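Local coordinates for protein xyloglucan-specific endo-beta-1,4-glucanase BoGH9A (Bacteroides ovatus, PDB 6DHT) that cleaves the beta-1,4-linked glucan backbone of xyloglucan internally, releasing xyloglucan oligosaccharides, at residues Q118-P123 with G165-G170; H138-V143 with Q256-V261; L144-A149 with Y324-A329; D171-I176 with L240-F245. All blocks are in the same frame, centred on the assembly; numbering follows the deposited sequence.

Contact 1: Q118-P123 with G165-G170; sequences QRTAMP and GWYDAG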
loop_
_atom_site.group_PDB
_atom_site.type_symbol
_atom_site.label_atom_id
_atom_site.label_comp_id
_atom_site.label_asym_id
_atom_site.label_seq_id
_atom_site.Cartn_x
_atom_site.Cartn_y
_atom_site.Cartn_z
ATOM N N GLN A 118 13.406 -0.235 4.195
ATOM C CA GLN A 118 12.904 0.422 5.397
ATOM C C GLN A 118 13.265 -0.290 6.718
ATOM O O GLN A 118 12.886 0.167 7.814
ATOM C CB GLN A 118 11.385 0.571 5.340
ATOM C CG GLN A 118 10.832 1.465 4.232
ATOM C CD GLN A 118 11.126 2.934 4.442
ATOM O OE1 GLN A 118 12.043 3.484 3.831
ATOM N NE2 GLN A 118 10.315 3.589 5.262
ATOM N N ARG A 119 13.945 -1.430 6.640
ATOM C CA ARG A 119 14.172 -2.223 7.845
ATOM C C ARG A 119 15.133 -1.538 8.790
ATOM O O ARG A 119 16.139 -0.979 8.368
ATOM C CB ARG A 119 14.794 -3.570 7.501
ATOM C CG ARG A 119 13.829 -4.579 6.869
ATOM C CD ARG A 119 14.500 -5.918 6.776
ATOM N NE ARG A 119 13.749 -6.862 5.946
ATOM C CZ ARG A 119 14.162 -8.098 5.691
ATOM N NH1 ARG A 119 15.298 -8.524 6.234
ATOM N NH2 ARG A 119 13.441 -8.904 4.913
ATOM N N THR A 120 14.803 -1.643 10.074
ATOM C CA THR A 120 15.646 -1.158 11.172
ATOM C C THR A 120 16.414 -2.320 11.786
ATOM O O THR A 120 16.105 -3.483 11.550
ATOM C CB THR A 120 14.794 -0.540 12.283
ATOM O OG1 THR A 120 14.041 -1.546 12.979
ATOM C CG2 THR A 120 13.876 0.536 11.704
ATOM N N ALA A 121 17.411 -1.985 12.602
ATOM C CA ALA A 121 18.118 -2.958 13.431
ATOM C C ALA A 121 18.860 -4.009 12.638
ATOM O O ALA A 121 19.084 -5.114 13.131
ATOM C CB ALA A 121 17.158 -3.630 14.420
ATOM N N MET A 122 19.247 -3.696 11.409
ATOM C CA MET A 122 20.109 -4.612 10.678
ATOM C C MET A 122 20.860 -3.940 9.549
ATOM O O MET A 122 20.409 -2.936 8.989
ATOM C CB MET A 122 19.321 -5.802 10.148
ATOM C CG MET A 122 18.528 -5.546 8.894
ATOM S SD MET A 122 17.764 -7.101 8.463
ATOM C CE MET A 122 18.950 -7.781 7.320
ATOM N N PRO A 123 22.035 -4.482 9.218
ATOM C CA PRO A 123 22.758 -3.890 8.101
ATOM C C PRO A 123 22.005 -4.173 6.812
ATOM O O PRO A 123 21.332 -5.192 6.661
ATOM C CB PRO A 123 24.112 -4.605 8.137
ATOM C CG PRO A 123 23.848 -5.874 8.809
ATOM C CD PRO A 123 22.748 -5.634 9.796
ATOM N N GLY A 165 11.324 -4.407 12.775
ATOM C CA GLY A 165 10.290 -3.557 12.209
ATOM C C GLY A 165 10.807 -2.544 11.207
ATOM O O GLY A 165 12.013 -2.310 11.085
ATOM N N TRP A 166 9.871 -1.945 10.481
ATOM C CA TRP A 166 10.206 -0.970 9.455
ATOM C C TRP A 166 10.108 0.479 9.946
ATOM O O TRP A 166 9.228 0.801 10.726
ATOM C CB TRP A 166 9.252 -1.068 8.256
ATOM C CG TRP A 166 9.085 -2.434 7.658
ATOM C CD1 TRP A 166 10.060 -3.230 7.140
ATOM C CD2 TRP A 166 7.848 -3.134 7.483
ATOM N NE1 TRP A 166 9.504 -4.399 6.659
ATOM C CE2 TRP A 166 8.147 -4.362 6.859
ATOM C CE3 TRP A 166 6.523 -2.838 7.789
ATOM C CZ2 TRP A 166 7.161 -5.276 6.526
ATOM C CZ3 TRP A 166 5.543 -3.751 7.450
ATOM C CH2 TRP A 166 5.868 -4.947 6.823
ATOM N N TYR A 167 10.939 1.356 9.407
ATOM C CA TYR A 167 10.635 2.770 9.447
ATOM C C TYR A 167 9.290 2.980 8.746
ATOM O O TYR A 167 9.032 2.405 7.685
ATOM C CB TYR A 167 11.689 3.581 8.726
ATOM C CG TYR A 167 13.081 3.512 9.292
ATOM C CD1 TYR A 167 13.327 3.766 10.630
ATOM C CD2 TYR A 167 14.165 3.211 8.464
ATOM C CE1 TYR A 167 14.612 3.717 11.127
ATOM C CE2 TYR A 167 15.447 3.145 8.965
ATOM C CZ TYR A 167 15.655 3.411 10.295
ATOM O OH TYR A 167 16.932 3.343 10.812
ATOM N N ASP A 168 8.430 3.820 9.304
ATOM C CA ASP A 168 7.097 4.007 8.755
ATOM C C ASP A 168 7.077 4.621 7.362
ATOM O O ASP A 168 6.225 4.270 6.530
ATOM C CB ASP A 168 6.282 4.912 9.663
ATOM C CG ASP A 168 4.800 4.824 9.403
ATOM O OD1 ASP A 168 4.251 3.696 9.407
ATOM O OD2 ASP A 168 4.169 5.878 9.237
ATOM N N ALA A 169 7.941 5.605 7.101
ATOM C CA ALA A 169 7.688 6.491 5.992
ATOM C C ALA A 169 8.908 7.357 5.741
ATOM O O ALA A 169 10.033 6.860 5.754
ATOM C CB ALA A 169 6.461 7.346 6.328
ATOM N N GLY A 170 8.692 8.652 5.510
ATOM C CA GLY A 170 9.804 9.567 5.391
ATOM C C GLY A 170 10.493 9.839 6.711
ATOM O O GLY A 170 11.586 10.446 6.705
#
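Thr120 and Tyr167 mark the tight part of this buried contact. Thr120 CG2 sits over one face of the Tyr167 ring, 3.5 Å from CG2 to the ring centroid and displaced toward the CD1-CE1 side, a CH-pi contact. A chi1 of 70° wedges Thr120 OG1 between its own backbone N and carbonyl carbon, which leaves CG2 to face the ring. Two backbone bonds flank the single bridge of Arg119 with Trp166: Tyr167 N donates to Gln118 O at 2.8 Å, and Thr120 N to Gly165 O at 3.0 Å. Gln118 doubles back at chi2 (-70°), so that NE2 reaches Tyr167 O at 3.0 Å, coming from above that carbonyl plane rather than on a lone pair. Gln118 NE2 adds a weak bond to Ala169 O at 3.3 Å; OE1 of the same amide is held by His498. Between the segments the fit is looser at Arg119, whose CG only skirts the edge of the Trp166 indole, 4.0 Å from CD1. The guanidinium turns instead to Glu217 and to the calcium ligand Glu206, and Glu217 also takes the indole N-H. Beyond Thr120 the chain leaves its partner, running through partly exposed Ala121 and Met122 to exposed Pro123. The side chain of Ala169 lies beside that of Glu548, the predicted proton donor. The contact joins the loop after helix 105-117 to the loop before strand 174-175, with Gln118 and Tyr167 against helix 499-503 and Trp166 against helix 551-567.

Contact 2: H138-V143 with Q256-V261; sequences HPDNHV and QQRYVV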
loop_
_atom_site.group_PDB
_atom_site.type_symbol
_atom_site.label_atom_id
_atom_site.label_comp_id
_atom_site.label_asym_id
_atom_site.label_seq_id
_atom_site.Cartn_x
_atom_site.Cartn_y
_atom_site.Cartn_z
ATOM N N HIS A 138 19.046 2.403 14.251
ATOM C CA HIS A 138 17.929 2.237 15.186
ATOM C C HIS A 138 17.777 0.813 15.744
ATOM O O HIS A 138 16.788 0.118 15.495
ATOM C CB HIS A 138 16.624 2.728 14.562
ATOM C CG HIS A 138 16.616 4.199 14.295
ATOM N ND1 HIS A 138 17.016 4.731 13.090
ATOM C CD2 HIS A 138 16.300 5.252 15.086
ATOM C CE1 HIS A 138 16.930 6.050 13.143
ATOM N NE2 HIS A 138 16.490 6.390 14.339
ATOM N N PRO A 139 18.761 0.368 16.528
ATOM C CA PRO A 139 18.656 -0.960 17.146
ATOM C C PRO A 139 17.414 -1.101 18.029
ATOM O O PRO A 139 16.863 -2.190 18.113
ATOM C CB PRO A 139 19.943 -1.048 17.975
ATOM C CG PRO A 139 20.387 0.353 18.147
ATOM C CD PRO A 139 20.015 1.043 16.890
ATOM N N ASP A 140 16.974 -0.006 18.640
ATOM C CA ASP A 140 15.775 0.019 19.459
ATOM C C ASP A 140 15.803 -1.080 20.532
ATOM O O ASP A 140 14.773 -1.668 20.872
ATOM C CB ASP A 140 14.523 -0.070 18.566
ATOM C CG ASP A 140 14.249 1.230 17.808
ATOM O OD1 ASP A 140 14.838 2.279 18.161
ATOM O OD2 ASP A 140 13.449 1.237 16.836
ATOM N N ASN A 141 17.000 -1.321 21.068
ATOM C CA ASN A 141 17.192 -2.256 22.181
ATOM C C ASN A 141 17.199 -1.538 23.523
ATOM O O ASN A 141 17.192 -2.183 24.576
ATOM C CB ASN A 141 18.496 -3.034 22.005
ATOM C CG ASN A 141 19.677 -2.136 21.654
ATOM O OD1 ASN A 141 19.600 -0.907 21.747
ATOM N ND2 ASN A 141 20.782 -2.755 21.242
ATOM N N HIS A 142 17.212 -0.212 23.474
ATOM C CA HIS A 142 17.199 0.610 24.675
ATOM C C HIS A 142 16.090 1.653 24.573
ATOM O O HIS A 142 16.335 2.815 24.263
ATOM C CB HIS A 142 18.563 1.280 24.852
ATOM C CG HIS A 142 18.748 1.930 26.185
ATOM N ND1 HIS A 142 18.255 3.184 26.477
ATOM C CD2 HIS A 142 19.372 1.501 27.308
ATOM C CE1 HIS A 142 18.568 3.499 27.722
ATOM N NE2 HIS A 142 19.245 2.495 28.248
ATOM N N VAL A 143 14.863 1.219 24.844
ATOM C CA VAL A 143 13.674 2.036 24.644
ATOM C C VAL A 143 12.943 2.247 25.968
ATOM O O VAL A 143 12.773 1.309 26.737
ATOM C CB VAL A 143 12.740 1.360 23.585
ATOM C CG1 VAL A 143 11.450 2.144 23.381
ATOM C CG2 VAL A 143 13.469 1.227 22.265
ATOM N N GLN A 256 18.187 11.208 19.316
ATOM C CA GLN A 256 17.063 11.330 20.244
ATOM C C GLN A 256 16.721 10.017 20.938
ATOM O O GLN A 256 16.910 8.931 20.386
ATOM C CB GLN A 256 15.818 11.856 19.544
ATOM C CG GLN A 256 15.807 13.322 19.258
ATOM C CD GLN A 256 14.449 13.780 18.765
ATOM O OE1 GLN A 256 13.488 13.866 19.534
ATOM N NE2 GLN A 256 14.345 14.017 17.463
ATOM N N GLN A 257 16.200 10.122 22.152
ATOM C CA GLN A 257 15.790 8.949 22.909
ATOM C C GLN A 257 14.513 8.360 22.294
ATOM O O GLN A 257 13.642 9.108 21.840
ATOM C CB GLN A 257 15.568 9.329 24.388
ATOM C CG GLN A 257 14.990 8.235 25.276
ATOM C CD GLN A 257 15.908 7.026 25.413
ATOM O OE1 GLN A 257 15.548 5.911 25.015
ATOM N NE2 GLN A 257 17.092 7.236 25.992
ATOM N N ARG A 258 14.422 7.032 22.312
ATOM C CA ARG A 258 13.265 6.298 21.777
ATOM C C ARG A 258 12.326 5.858 22.896
ATOM O O ARG A 258 12.775 5.354 23.933
ATOM C CB ARG A 258 13.746 5.076 20.976
ATOM C CG ARG A 258 14.634 5.422 19.785
ATOM C CD ARG A 258 13.833 5.847 18.573
ATOM N NE ARG A 258 13.569 4.724 17.673
ATOM C CZ ARG A 258 13.113 4.871 16.427
ATOM N NH1 ARG A 258 12.816 6.059 15.933
ATOM N NH2 ARG A 258 12.919 3.794 15.679
ATOM N N TYR A 259 11.027 6.055 22.676
ATOM C CA TYR A 259 9.990 5.731 23.655
ATOM C C TYR A 259 8.901 4.859 23.055
ATOM O O TYR A 259 8.648 4.951 21.860
ATOM C CB TYR A 259 9.286 6.994 24.155
ATOM C CG TYR A 259 10.156 7.972 24.912
ATOM C CD1 TYR A 259 10.884 8.931 24.243
ATOM C CD2 TYR A 259 10.210 7.947 26.296
ATOM C CE1 TYR A 259 11.675 9.836 24.924
ATOM C CE2 TYR A 259 10.997 8.856 26.994
ATOM C CZ TYR A 259 11.729 9.791 26.297
ATOM O OH TYR A 259 12.519 10.703 26.966
ATOM N N VAL A 260 8.264 4.037 23.878
ATOM C CA VAL A 260 6.939 3.499 23.550
ATOM C C VAL A 260 5.918 4.306 24.335
ATOM O O VAL A 260 6.146 4.671 25.500
ATOM C CB VAL A 260 6.780 1.968 23.793
ATOM C CG1 VAL A 260 7.742 1.169 22.907
ATOM C CG2 VAL A 260 6.973 1.615 25.252
ATOM N N VAL A 261 4.820 4.642 23.682
ATOM C CA VAL A 261 3.800 5.485 24.270
ATOM C C VAL A 261 2.474 4.750 24.504
ATOM O O VAL A 261 2.354 3.535 24.251
ATOM C CB VAL A 261 3.597 6.726 23.417
ATOM C CG1 VAL A 261 4.909 7.491 23.295
ATOM C CG2 VAL A 261 3.090 6.340 22.027
HETATM O O HOH W 1 16.957 5.255 22.641
#
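The Arg258 guanidinium lies between His138 on one face and Leu240 of strand 239-241 on the other, with Asp140 at its edge. His138 CD2 stands over the centre of the group, 3.5 Å from Arg258 CZ, but the ring is inclined by 39°, too far for a parallel stack. At the edge the Asp140 carboxylate meets the group side-on and nearly coplanar in a two-pronged salt bridge: Arg258 NE to Asp140 OD1 spans 2.8 Å, and Arg258 NH2 to Asp140 OD2 spans 2.9 Å. The second prong is almost straight (177°) and uses the syn lone pair of OD2. Asp140 OD2 has a second partner in Lys174 NZ, again a salt bridge. Bends at chi2 (-81°) and chi3 of Arg258 turn the chain so that NE and NH2 face Asp140, while NH1 bonds Tyr172 O. His138 is steadied by its ND1 bond to Tyr167 OH. Next to these groups begins the parallel pairing of strands 143-145 and 259-260 within a mixed sheet of the glycosyl hydrolase family 9 domain; its backbone bonds link Leu144 to Arg258 and Val260. Just before strand 143-145, at His142, a water bridges the two segments, donating to His142 O at 3.0 Å and accepting from Arg258 N at 3.1 Å. Val143 makes the apolar part of the contact: its CA-H points to Arg258 O, 3.5 Å from Val143 CA to that oxygen, and Val143 CG1 packs against Val260 CG1 at 3.9 Å.

Contact 3: L144-A149 with Y324-A329; sequences LIHPSA and YQPAIA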
loop_
_atom_site.group_PDB
_atom_site.type_symbol
_atom_site.label_atom_id
_atom_site.label_comp_id
_atom_site.label_asym_id
_atom_site.label_seq_id
_atom_site.Cartn_x
_atom_site.Cartn_y
_atom_site.Cartn_z
ATOM N N LEU A 144 12.507 3.477 26.203
ATOM C CA LEU A 144 11.902 3.868 27.476
ATOM C C LEU A 144 10.390 3.765 27.474
ATOM O O LEU A 144 9.727 4.174 26.521
ATOM C CB LEU A 144 12.259 5.321 27.786
ATOM C CG LEU A 144 13.444 5.584 28.716
ATOM C CD1 LEU A 144 14.628 4.681 28.421
ATOM C CD2 LEU A 144 13.839 7.047 28.597
ATOM N N ILE A 145 9.839 3.233 28.557
ATOM C CA ILE A 145 8.417 3.378 28.807
ATOM C C ILE A 145 8.149 4.847 29.103
ATOM O O ILE A 145 8.549 5.364 30.149
ATOM C CB ILE A 145 7.947 2.514 30.005
ATOM C CG1 ILE A 145 8.193 1.023 29.745
ATOM C CG2 ILE A 145 6.482 2.780 30.317
ATOM C CD1 ILE A 145 7.342 0.391 28.625
ATOM N N HIS A 146 7.507 5.530 28.168
ATOM C CA HIS A 146 7.022 6.884 28.361
ATOM C C HIS A 146 6.026 6.907 29.523
ATOM O O HIS A 146 5.402 5.893 29.811
ATOM C CB HIS A 146 6.343 7.336 27.079
ATOM C CG HIS A 146 6.051 8.799 27.009
ATOM N ND1 HIS A 146 4.794 9.315 27.234
ATOM C CD2 HIS A 146 6.839 9.854 26.701
ATOM C CE1 HIS A 146 4.820 10.622 27.067
ATOM N NE2 HIS A 146 6.050 10.976 26.735
ATOM N N PRO A 147 5.898 8.052 30.217
ATOM C CA PRO A 147 4.901 8.089 31.291
ATOM C C PRO A 147 3.487 7.710 30.831
ATOM O O PRO A 147 2.749 7.111 31.608
ATOM C CB PRO A 147 4.957 9.547 31.752
ATOM C CG PRO A 147 6.371 9.939 31.523
ATOM C CD PRO A 147 6.774 9.238 30.244
ATOM N N SER A 148 3.131 8.026 29.588
ATOM C CA SER A 148 1.803 7.689 29.074
ATOM C C SER A 148 1.596 6.175 28.934
ATOM O O SER A 148 0.459 5.704 28.838
ATOM C CB SER A 148 1.582 8.337 27.717
ATOM O OG SER A 148 2.544 7.866 26.791
ATOM N N ALA A 149 2.689 5.417 28.936
ATOM C CA ALA A 149 2.634 3.977 28.727
ATOM C C ALA A 149 2.858 3.161 29.997
ATOM O O ALA A 149 2.830 1.933 29.947
ATOM C CB ALA A 149 3.657 3.567 27.655
ATOM N N TYR A 324 1.540 14.419 30.089
ATOM C CA TYR A 324 2.777 13.644 30.126
ATOM C C TYR A 324 3.918 14.333 29.395
ATOM O O TYR A 324 3.701 15.089 28.441
ATOM C CB TYR A 324 2.555 12.266 29.503
ATOM C CG TYR A 324 1.451 11.454 30.145
ATOM C CD1 TYR A 324 1.649 10.816 31.361
ATOM C CD2 TYR A 324 0.218 11.302 29.518
ATOM C CE1 TYR A 324 0.646 10.061 31.946
ATOM C CE2 TYR A 324 -0.789 10.555 30.094
ATOM C CZ TYR A 324 -0.570 9.935 31.308
ATOM O OH TYR A 324 -1.571 9.190 31.884
ATOM N N GLN A 325 5.134 14.041 29.846
ATOM C CA GLN A 325 6.339 14.629 29.283
ATOM C C GLN A 325 7.378 13.534 29.123
ATOM O O GLN A 325 7.420 12.620 29.918
ATOM C CB GLN A 325 6.870 15.750 30.185
ATOM C CG GLN A 325 5.989 16.969 30.158
ATOM C CD GLN A 325 6.372 17.992 31.202
ATOM O OE1 GLN A 325 6.962 17.660 32.233
ATOM N NE2 GLN A 325 6.038 19.248 30.941
ATOM N N PRO A 326 8.220 13.624 28.077
ATOM C CA PRO A 326 8.282 14.705 27.095
ATOM C C PRO A 326 7.115 14.658 26.124
ATOM O O PRO A 326 6.534 13.586 25.902
ATOM C CB PRO A 326 9.597 14.431 26.356
ATOM C CG PRO A 326 9.798 12.979 26.490
ATOM C CD PRO A 326 9.266 12.617 27.848
ATOM N N ALA A 327 6.769 15.805 25.566
ATOM C CA ALA A 327 5.701 15.872 24.590
ATOM C C ALA A 327 6.126 15.066 23.365
ATOM O O ALA A 327 7.306 15.023 23.023
ATOM C CB ALA A 327 5.425 17.301 24.212
ATOM N N ILE A 328 5.156 14.412 22.735
ATOM C CA ILE A 328 5.387 13.613 21.533
ATOM C C ILE A 328 4.771 14.343 20.354
ATOM O O ILE A 328 3.611 14.735 20.420
ATOM C CB ILE A 328 4.712 12.242 21.679
ATOM C CG1 ILE A 328 5.166 11.538 22.962
ATOM C CG2 ILE A 328 4.977 11.384 20.432
ATOM C CD1 ILE A 328 6.633 11.199 23.017
ATOM N N ALA A 329 5.526 14.542 19.266
ATOM C CA ALA A 329 5.042 15.329 18.132
ATOM C C ALA A 329 5.162 14.642 16.771
ATOM O O ALA A 329 5.070 15.287 15.733
ATOM C CB ALA A 329 5.784 16.663 18.085
#
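Just past strand 143-145, His146 and the start of the 3-10 segment 147-149 dock on the loop at Tyr324. His146 NE2 donates to Pro326 O at 2.8 Å, a bond lying in both the ring plane and the carbonyl plane. With CG anti to the backbone N (chi1 -167°), the imidazole leans across to this carbonyl, and Ile328 CD1 packs 3.8 Å from His146 NE2. The other ring nitrogen turns back on the 3-10 segment: Ser148 N donates to His146 ND1 at 3.2 Å, tilted from the ring plane, and Ser148 OG is hydrogen-bonded to His146 ND1 at 2.7 Å. Bonds at both nitrogens fix the rotation of the ring. With His146 cut back to an alanine, Pro326 O is likely to lose its donor and a gap to open beside Ile328. The Tyr324 ring closes the outer side. Ser148 CA stands over its centre, 3.7 Å from CA to the centroid and 3° off the normal, and Pro147 CB touches Tyr324 CD1 at 3.6 Å. Helix 317-321 backs the contact through Leu320, against His146 and Ser148, while Tyr259 of strand 259-260 meets the His146 ring edge-to-face and also touches Pro326.

Contact 4: D171-I176 with L240-F245; sequences DYNKYI and LTTPFF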
loop_
_atom_site.group_PDB
_atom_site.type_symbol
_atom_site.label_atom_id
_atom_site.label_comp_id
_atom_site.label_asym_id
_atom_site.label_seq_id
_atom_site.Cartn_x
_atom_site.Cartn_y
_atom_site.Cartn_z
ATOM N N ASP A 171 9.875 9.434 7.818
ATOM C CA ASP A 171 10.428 9.516 9.186
ATOM C C ASP A 171 10.894 8.142 9.675
ATOM O O ASP A 171 10.672 7.109 9.003
ATOM C CB ASP A 171 9.403 10.101 10.165
ATOM C CG ASP A 171 8.213 9.209 10.387
ATOM O OD1 ASP A 171 7.528 8.912 9.368
ATOM O OD2 ASP A 171 7.963 8.869 11.567
ATOM N N TYR A 172 11.484 8.101 10.870
ATOM C CA TYR A 172 12.166 6.912 11.372
ATOM C C TYR A 172 11.458 6.237 12.554
ATOM O O TYR A 172 12.030 5.388 13.212
ATOM C CB TYR A 172 13.593 7.297 11.788
ATOM C CG TYR A 172 14.548 7.700 10.685
ATOM C CD1 TYR A 172 14.674 6.961 9.502
ATOM C CD2 TYR A 172 15.372 8.821 10.834
ATOM C CE1 TYR A 172 15.585 7.319 8.529
ATOM C CE2 TYR A 172 16.267 9.182 9.874
ATOM C CZ TYR A 172 16.386 8.456 8.695
ATOM O OH TYR A 172 17.276 8.771 7.695
ATOM N N ASN A 173 10.202 6.593 12.791
ATOM C CA ASN A 173 9.422 6.008 13.863
ATOM C C ASN A 173 8.627 4.785 13.410
ATOM O O ASN A 173 8.529 4.555 12.203
ATOM C CB ASN A 173 8.542 7.110 14.446
ATOM C CG ASN A 173 9.375 8.308 14.872
ATOM O OD1 ASN A 173 10.153 8.190 15.821
ATOM N ND2 ASN A 173 9.297 9.397 14.124
ATOM N N LYS A 174 8.124 3.994 14.340
ATOM C CA LYS A 174 7.480 2.711 14.022
ATOM C C LYS A 174 6.118 2.713 14.676
ATOM O O LYS A 174 6.022 2.910 15.886
ATOM C CB LYS A 174 8.324 1.549 14.531
ATOM C CG LYS A 174 9.766 1.619 14.048
ATOM C CD LYS A 174 10.597 0.412 14.377
ATOM C CE LYS A 174 10.629 0.136 15.868
ATOM N NZ LYS A 174 11.693 -0.828 16.221
ATOM N N TYR A 175 5.058 2.483 13.914
ATOM C CA TYR A 175 3.692 2.681 14.382
ATOM C C TYR A 175 2.872 1.405 14.214
ATOM O O TYR A 175 2.820 0.840 13.110
ATOM C CB TYR A 175 3.020 3.770 13.571
ATOM C CG TYR A 175 3.760 5.108 13.489
ATOM C CD1 TYR A 175 4.852 5.269 12.638
ATOM C CD2 TYR A 175 3.345 6.234 14.218
ATOM C CE1 TYR A 175 5.523 6.487 12.512
ATOM C CE2 TYR A 175 4.015 7.450 14.106
ATOM C CZ TYR A 175 5.098 7.577 13.254
ATOM O OH TYR A 175 5.758 8.803 13.127
ATOM N N ILE A 176 2.208 0.952 15.268
ATOM C CA ILE A 176 1.463 -0.300 15.222
ATOM C C ILE A 176 0.231 -0.230 14.306
ATOM O O ILE A 176 -0.049 -1.165 13.540
ATOM C CB ILE A 176 1.042 -0.725 16.654
ATOM C CG1 ILE A 176 2.243 -1.233 17.466
ATOM C CG2 ILE A 176 -0.011 -1.829 16.588
ATOM C CD1 ILE A 176 2.859 -2.535 16.972
ATOM N N LEU A 240 6.384 3.444 18.598
ATOM C CA LEU A 240 7.724 3.576 19.136
ATOM C C LEU A 240 8.320 4.770 18.425
ATOM O O LEU A 240 8.392 4.803 17.197
ATOM C CB LEU A 240 8.519 2.298 18.914
ATOM C CG LEU A 240 9.895 2.182 19.586
ATOM C CD1 LEU A 240 10.351 0.744 19.610
ATOM C CD2 LEU A 240 10.923 3.021 18.849
ATOM N N THR A 241 8.707 5.794 19.189
ATOM C CA THR A 241 8.983 7.095 18.603
ATOM C C THR A 241 9.999 7.901 19.410
ATOM O O THR A 241 10.226 7.649 20.599
ATOM C CB THR A 241 7.659 7.914 18.492
ATOM O OG1 THR A 241 7.859 9.141 17.802
ATOM C CG2 THR A 241 7.042 8.162 19.888
ATOM N N THR A 242 10.612 8.856 18.733
ATOM C CA THR A 242 11.346 9.926 19.408
ATOM C C THR A 242 10.325 10.992 19.748
ATOM O O THR A 242 9.218 10.998 19.230
ATOM C CB THR A 242 12.408 10.489 18.477
ATOM O OG1 THR A 242 11.825 10.776 17.209
ATOM C CG2 THR A 242 13.541 9.514 18.295
ATOM N N PRO A 243 10.678 11.938 20.637
ATOM C CA PRO A 243 9.690 12.985 20.918
ATOM C C PRO A 243 9.413 13.909 19.734
ATOM O O PRO A 243 8.271 14.344 19.524
ATOM C CB PRO A 243 10.355 13.773 22.062
ATOM C CG PRO A 243 11.186 12.756 22.744
ATOM C CD PRO A 243 11.752 11.902 21.637
ATOM N N PHE A 244 10.458 14.242 18.978
ATOM C CA PHE A 244 10.337 15.052 17.777
ATOM C C PHE A 244 10.821 14.271 16.552
ATOM O O PHE A 244 11.677 13.405 16.654
ATOM C CB PHE A 244 11.204 16.328 17.866
ATOM C CG PHE A 244 10.746 17.329 18.892
ATOM C CD1 PHE A 244 9.692 18.188 18.619
ATOM C CD2 PHE A 244 11.392 17.426 20.112
ATOM C CE1 PHE A 244 9.268 19.113 19.564
ATOM C CE2 PHE A 244 10.979 18.355 21.060
ATOM C CZ PHE A 244 9.914 19.195 20.780
ATOM N N PHE A 245 10.318 14.643 15.395
ATOM C CA PHE A 245 10.914 14.164 14.157
ATOM C C PHE A 245 12.360 14.608 14.104
ATOM O O PHE A 245 12.666 15.749 14.462
ATOM C CB PHE A 245 10.181 14.718 12.937
ATOM C CG PHE A 245 8.815 14.157 12.738
ATOM C CD1 PHE A 245 8.624 12.786 12.574
ATOM C CD2 PHE A 245 7.725 14.999 12.622
ATOM C CE1 PHE A 245 7.350 12.268 12.358
ATOM C CE2 PHE A 245 6.456 14.503 12.394
ATOM C CZ PHE A 245 6.271 13.117 12.239
#
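Asp171, the predicted nucleophile, meets Phe245 at the edge of its ring, where Asp171 OD2 lies 3.5 Å from Phe245 CE1 with carboxylate and ring nearly perpendicular (81°). Two donors of its own segment grip this oxygen. Asn173 ND2 meets the anti lone pair of Asp171 OD2 at 2.9 Å, and Tyr175 OH meets the same OD2 at 2.7 Å from the syn side, 30° out of the carboxylate plane. With CG beside the backbone N (chi1 -55°), the Asn173 amide turns ND2 to Asp171 and OD1 across the contact, where Thr242 N donates to Asn173 OD1 at 3.0 Å. Replacing this amide by a leucine would probably leave Thr242 N without its acceptor and Asp171 OD2 with one donor fewer. One residue on, Lys174 and Leu240 form an antiparallel hydrogen-bonded pair: Lys174 N to Leu240 O is 3.0 Å, Leu240 N to Lys174 O is 2.8 Å. Their side chains lie side by side, pointing the same way, and Lys174 NZ goes on to Asp140. Tyr175 OH is also bonded to Gly331 N. With OD2 fixed by both donors, the carboxylate is held some 5 Å, side chain to side chain, from Glu548, consistent with the catalytic roles predicted for the two acids.

From the N terminus, contact 1 closes first, bringing the loop after helix 105-117 to 165-170. Contacts 2 and 3 open within that loop, at 138-143 and 144-149, and end beyond it at 256-261 and 324-329, so contact 1 crosses both and they cross each other. Contact 4, 171-176 with 240-245, begins after contact 1 has closed and is nested inside the loops of contacts 2 and 3. Contacts 2, 3 and 4 share one sheet, in which strand 259-260 lies between 143-145 and 239-241, and 174-175 is at the edge. Ala121 packs against the His138 backbone where contact 1 meets contact 2, and a probable Asp168 N to Asn173 O bond joins contact 1 to contact 4.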